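Local coordinates for protein aminotransferase (Bacillus subtilis, PDB 6L1O) that catalyses pyridoxal-phosphate-dependent amino-group transfer and is encoded in the operon for biosynthesis of the dipeptide antibiotic bacilysin, at residues 302-307 with 376-381; 166-171 with 199-204. All coordinates share one frame; numbering follows the deposited sequence.

Interaction 1: residues 302-307 with 376-381; sequences IDFFTA and DLREFV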
# COMPACT_ATOMS: atom_id res chain seq x y z
N ILE B 302 28.04 12.26 13.97
CA ILE B 302 29.01 11.20 13.73
C ILE B 302 30.38 11.56 14.29
O ILE B 302 30.99 10.76 15.03
CB ILE B 302 29.13 10.89 12.23
CG1 ILE B 302 27.89 10.12 11.78
CG2 ILE B 302 30.41 10.10 11.94
CD1 ILE B 302 27.76 10.10 10.26
N ASP B 303 30.84 12.76 13.99
CA ASP B 303 32.12 13.23 14.50
C ASP B 303 32.14 13.35 16.03
O ASP B 303 33.07 12.85 16.69
CB ASP B 303 32.50 14.54 13.85
CG ASP B 303 32.86 14.38 12.39
OD1 ASP B 303 32.82 13.26 11.84
OD2 ASP B 303 33.19 15.40 11.76
N PHE B 304 31.13 14.01 16.58
CA PHE B 304 30.93 14.09 18.04
C PHE B 304 30.92 12.73 18.75
O PHE B 304 31.64 12.54 19.76
CB PHE B 304 29.64 14.81 18.34
CG PHE B 304 29.28 14.85 19.80
CD1 PHE B 304 29.94 15.72 20.68
CD2 PHE B 304 28.30 14.01 20.31
CE1 PHE B 304 29.58 15.78 22.03
CE2 PHE B 304 27.95 14.03 21.65
CZ PHE B 304 28.60 14.94 22.51
N PHE B 305 30.07 11.83 18.26
CA PHE B 305 29.87 10.54 18.83
C PHE B 305 31.09 9.64 18.75
O PHE B 305 31.45 8.96 19.72
CB PHE B 305 28.70 9.82 18.10
CG PHE B 305 28.37 8.46 18.67
CD1 PHE B 305 27.64 8.34 19.87
CD2 PHE B 305 28.78 7.32 18.02
CE1 PHE B 305 27.34 7.09 20.40
CE2 PHE B 305 28.50 6.07 18.55
CZ PHE B 305 27.77 5.95 19.71
N THR B 306 31.69 9.53 17.60
CA THR B 306 32.84 8.62 17.45
C THR B 306 34.06 9.15 18.28
O THR B 306 34.85 8.38 18.88
CB THR B 306 33.23 8.38 16.00
OG1 THR B 306 33.45 9.61 15.33
CG2 THR B 306 32.12 7.57 15.24
N ALA B 307 34.20 10.46 18.34
CA ALA B 307 35.29 11.05 19.16
C ALA B 307 35.06 10.78 20.63
O ALA B 307 36.00 10.50 21.37
CB ALA B 307 35.42 12.54 18.87
N ASP B 376 21.44 12.90 24.02
CA ASP B 376 21.14 11.47 24.02
C ASP B 376 22.37 10.66 23.59
O ASP B 376 22.68 9.65 24.18
CB ASP B 376 19.97 11.15 23.08
CG ASP B 376 18.60 11.51 23.67
OD1 ASP B 376 18.52 11.97 24.83
OD2 ASP B 376 17.60 11.35 22.93
N LEU B 377 23.10 11.18 22.60
CA LEU B 377 24.36 10.57 22.20
C LEU B 377 25.35 10.58 23.38
O LEU B 377 26.07 9.60 23.62
CB LEU B 377 24.94 11.24 20.97
CG LEU B 377 24.06 11.27 19.70
CD1 LEU B 377 24.75 11.95 18.53
CD2 LEU B 377 23.67 9.84 19.29
N ARG B 378 25.37 11.68 24.13
CA ARG B 378 26.28 11.78 25.25
C ARG B 378 25.91 10.83 26.36
O ARG B 378 26.80 10.19 26.95
CB ARG B 378 26.38 13.19 25.78
CG ARG B 378 27.52 13.33 26.83
CD ARG B 378 27.51 14.69 27.51
NE ARG B 378 27.47 15.78 26.53
CZ ARG B 378 28.52 16.33 25.93
NH1 ARG B 378 29.74 15.87 26.16
NH2 ARG B 378 28.34 17.34 25.08
N GLU B 379 24.64 10.78 26.68
CA GLU B 379 24.14 9.94 27.77
C GLU B 379 24.35 8.42 27.46
O GLU B 379 24.71 7.65 28.34
CB GLU B 379 22.66 10.26 28.01
CG GLU B 379 21.96 9.49 29.13
CD GLU B 379 22.53 9.69 30.51
OE1 GLU B 379 23.27 10.69 30.75
OE2 GLU B 379 22.23 8.81 31.37
N PHE B 380 24.22 8.04 26.19
CA PHE B 380 24.58 6.68 25.73
C PHE B 380 26.03 6.34 26.16
O PHE B 380 26.28 5.32 26.84
CB PHE B 380 24.42 6.62 24.19
CG PHE B 380 24.81 5.31 23.58
CD1 PHE B 380 23.87 4.28 23.44
CD2 PHE B 380 26.10 5.10 23.12
CE1 PHE B 380 24.22 3.07 22.86
CE2 PHE B 380 26.46 3.89 22.53
CZ PHE B 380 25.52 2.89 22.40
N VAL B 381 26.95 7.24 25.86
CA VAL B 381 28.34 7.01 26.22
C VAL B 381 28.55 7.02 27.75
O VAL B 381 29.24 6.14 28.29
CB VAL B 381 29.27 8.01 25.57
CG1 VAL B 381 30.68 7.88 26.13
CG2 VAL B 381 29.28 7.80 24.06
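The guanidinium of Arg378 turns one face to the rim of the Phe304 ring. Phe304 CZ sits over that face and lies 3.5 Å from Arg378 NH2. The two planes stand 77° apart, so the ring presents its edge and the guanidinium its face; this is not a flat stack. Leu377 CB also meets the edge of the Phe304 ring, 4.2 Å from CE2. At the edge of the Phe305 ring, close to its plane, lies Phe380 CD2, 3.6 Å from Phe305 CE1. These two rings are tilted obliquely, with planes at 47° and centroids 5.7 Å apart. Leu377 CB and Val381 CG2 approach the Phe305 ring at a slant.

Both segments are helical and run nearly parallel, with axes 10.1 Å apart at closest approach. They pack helix 289-313 against helix 374-385, consistent with the small C-terminal domain of fold-type I aminotransferases, away from the cofactor. The backbones come nearest at Phe305 and Leu377, whose CA atoms are 6.5 Å apart. The side chains of Phe304, Phe305, Leu377 and Phe380 fill the space between the axes, and Arg378 covers its margin.

Phe305 has CG anti to its backbone N (chi1 -178°), which carries the ring across to Leu377, Phe380 and Val381. Further along, Val381 packs on Leu308, Cys309 and Glu312 of helix 289-313. Met370 touches Phe305, and Leu37 touches Phe380. Arg378 reaches Phe304 along a chain that is extended at first and bends at chi3. Its NE also makes a long, weak ion pair with Glu375.

Interaction 2: residues 166-171 with 199-204; sequences EKAKLM and HNIHLI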
# COMPACT_ATOMS: atom_id res chain seq x y z
N GLU B 166 21.65 -19.07 -13.71
CA GLU B 166 20.45 -19.31 -14.53
C GLU B 166 19.16 -19.13 -13.75
O GLU B 166 18.20 -18.50 -14.21
CB GLU B 166 20.48 -20.73 -15.14
CG GLU B 166 20.94 -20.78 -16.61
CD GLU B 166 19.95 -20.15 -17.59
OE1 GLU B 166 18.89 -19.61 -17.17
OE2 GLU B 166 20.23 -20.20 -18.81
N LYS B 167 19.12 -19.70 -12.56
CA LYS B 167 17.97 -19.50 -11.68
C LYS B 167 17.92 -18.10 -11.07
O LYS B 167 16.85 -17.66 -10.69
CB LYS B 167 17.91 -20.55 -10.59
CG LYS B 167 17.54 -21.93 -11.12
CD LYS B 167 16.45 -21.83 -12.21
CE LYS B 167 15.89 -23.17 -12.63
NZ LYS B 167 15.97 -23.28 -14.13
N ALA B 168 19.06 -17.43 -11.02
CA ALA B 168 19.14 -16.06 -10.46
C ALA B 168 18.44 -15.04 -11.33
O ALA B 168 18.84 -14.75 -12.42
CB ALA B 168 20.57 -15.65 -10.22
N LYS B 169 17.33 -14.50 -10.84
CA LYS B 169 16.53 -13.54 -11.62
C LYS B 169 16.49 -12.12 -11.09
O LYS B 169 16.10 -11.21 -11.81
CB LYS B 169 15.15 -14.07 -11.80
CG LYS B 169 15.07 -15.38 -12.56
CD LYS B 169 15.74 -15.36 -13.96
CE LYS B 169 15.01 -14.41 -14.93
NZ LYS B 169 15.96 -13.74 -15.90
N LEU B 170 16.97 -11.93 -9.87
CA LEU B 170 16.95 -10.62 -9.25
C LEU B 170 18.10 -10.48 -8.28
O LEU B 170 18.43 -11.41 -7.56
CB LEU B 170 15.65 -10.41 -8.53
CG LEU B 170 15.46 -8.98 -7.96
CD1 LEU B 170 14.19 -8.32 -8.45
CD2 LEU B 170 15.47 -9.04 -6.47
N MET B 171 18.71 -9.30 -8.28
CA MET B 171 19.69 -8.95 -7.33
C MET B 171 19.35 -7.60 -6.64
O MET B 171 18.98 -6.68 -7.29
CB MET B 171 21.03 -8.78 -8.06
CG MET B 171 22.16 -8.26 -7.13
SD MET B 171 23.77 -8.15 -7.92
CE MET B 171 23.62 -6.90 -9.08
N HIS B 199 24.08 -12.29 -17.29
CA HIS B 199 23.44 -13.47 -16.71
C HIS B 199 21.93 -13.30 -16.52
O HIS B 199 21.30 -14.07 -15.79
CB HIS B 199 24.14 -13.80 -15.42
CG HIS B 199 25.60 -14.01 -15.60
ND1 HIS B 199 26.12 -15.18 -16.12
CD2 HIS B 199 26.66 -13.21 -15.35
CE1 HIS B 199 27.44 -15.09 -16.17
NE2 HIS B 199 27.80 -13.91 -15.70
N ASN B 200 21.37 -12.30 -17.21
CA ASN B 200 19.94 -12.01 -17.24
C ASN B 200 19.35 -11.91 -15.87
O ASN B 200 18.46 -12.66 -15.52
CB ASN B 200 19.20 -13.07 -18.04
CG ASN B 200 19.75 -13.19 -19.42
OD1 ASN B 200 19.59 -12.28 -20.24
ND2 ASN B 200 20.43 -14.30 -19.69
N ILE B 201 19.89 -10.99 -15.09
CA ILE B 201 19.44 -10.75 -13.71
C ILE B 201 18.86 -9.33 -13.66
O ILE B 201 19.47 -8.40 -14.13
CB ILE B 201 20.61 -10.89 -12.73
CG1 ILE B 201 21.33 -12.23 -12.98
CG2 ILE B 201 20.11 -10.81 -11.27
CD1 ILE B 201 22.56 -12.49 -12.13
N HIS B 202 17.66 -9.20 -13.11
CA HIS B 202 17.07 -7.90 -12.86
C HIS B 202 17.73 -7.28 -11.61
O HIS B 202 17.76 -7.89 -10.54
CB HIS B 202 15.58 -8.01 -12.64
CG HIS B 202 14.83 -8.58 -13.80
ND1 HIS B 202 14.26 -9.84 -13.78
CD2 HIS B 202 14.54 -8.05 -15.00
CE1 HIS B 202 13.67 -10.07 -14.94
NE2 HIS B 202 13.78 -8.98 -15.68
N LEU B 203 18.17 -6.05 -11.76
CA LEU B 203 18.94 -5.36 -10.71
C LEU B 203 18.13 -4.23 -10.05
O LEU B 203 17.74 -3.32 -10.72
CB LEU B 203 20.21 -4.80 -11.33
CG LEU B 203 21.42 -4.55 -10.42
CD1 LEU B 203 22.64 -4.16 -11.26
CD2 LEU B 203 21.12 -3.48 -9.36
N ILE B 204 17.88 -4.33 -8.74
CA ILE B 204 17.19 -3.29 -8.03
C ILE B 204 18.18 -2.62 -7.11
O ILE B 204 18.72 -3.26 -6.20
CB ILE B 204 15.97 -3.80 -7.21
CG1 ILE B 204 14.88 -4.43 -8.14
CG2 ILE B 204 15.33 -2.70 -6.35
CD1 ILE B 204 14.46 -3.55 -9.31
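Strands 168-171 and 202-204 run parallel, pairing Leu170 with His202 and Met171 with Leu203. They are neighbours in the mixed sheet of the aminotransferase fold and belong to a beta-alpha-beta unit whose connecting helix is 186-199. Lys169 O accepts from His202 N at 2.9 Å, His202 O accepts from Met171 N, and Met171 O accepts from Ile204 N.

Leu170 and His202 project from one face of the sheet, toward helix 103-114, where both touch Leu114. Leu170 CD1 also meets Ile204 CG1 at 4.0 Å. The side chain of Ile204 lies about 9 Å from the bound pyridoxal phosphate. Met171 and Leu203 project from the other face and run alongside each other in the same direction. The bend of Met171 at chi3 (68°) brings CE to 3.5 Å from Leu203 CG, a tight carbon contact. Ile201 CG2 packs on Met171 CB at 3.9 Å.

Lys169 folds back through bends at chi2, chi3 and chi4. This brings NZ to Asn200 O, 2.7 Å away, just beyond the end of the connecting helix. The second subunit adds Thr4, which packs on Lys169 and gives its backbone N to His202 NE2. At the other ring nitrogen, ND1 of His202 makes a weak, bent bond to Lys169 O, 3.0 Å long with an angle of 129° at the hydrogen.

How the interactions relate
Interaction 2 precedes interaction 1 in the sequence. Their centres are 41 Å apart, the middle of the chain lies between them, and their nearest atoms are about 23 Å apart. They share no helix or strand, though both belong to the class I aminotransferase fold. Interaction 2 joins adjacent strands of the seven-stranded mixed sheet, with its Ile204 end approaching the cofactor, and is in touch with the second subunit. Interaction 1 pairs helices 289-313 and 374-385, away from the cofactor and tyrosine pockets and without contact to the other subunit. One therefore belongs to the cofactor-bearing sheet, the other to helix packing nearer the C-terminus.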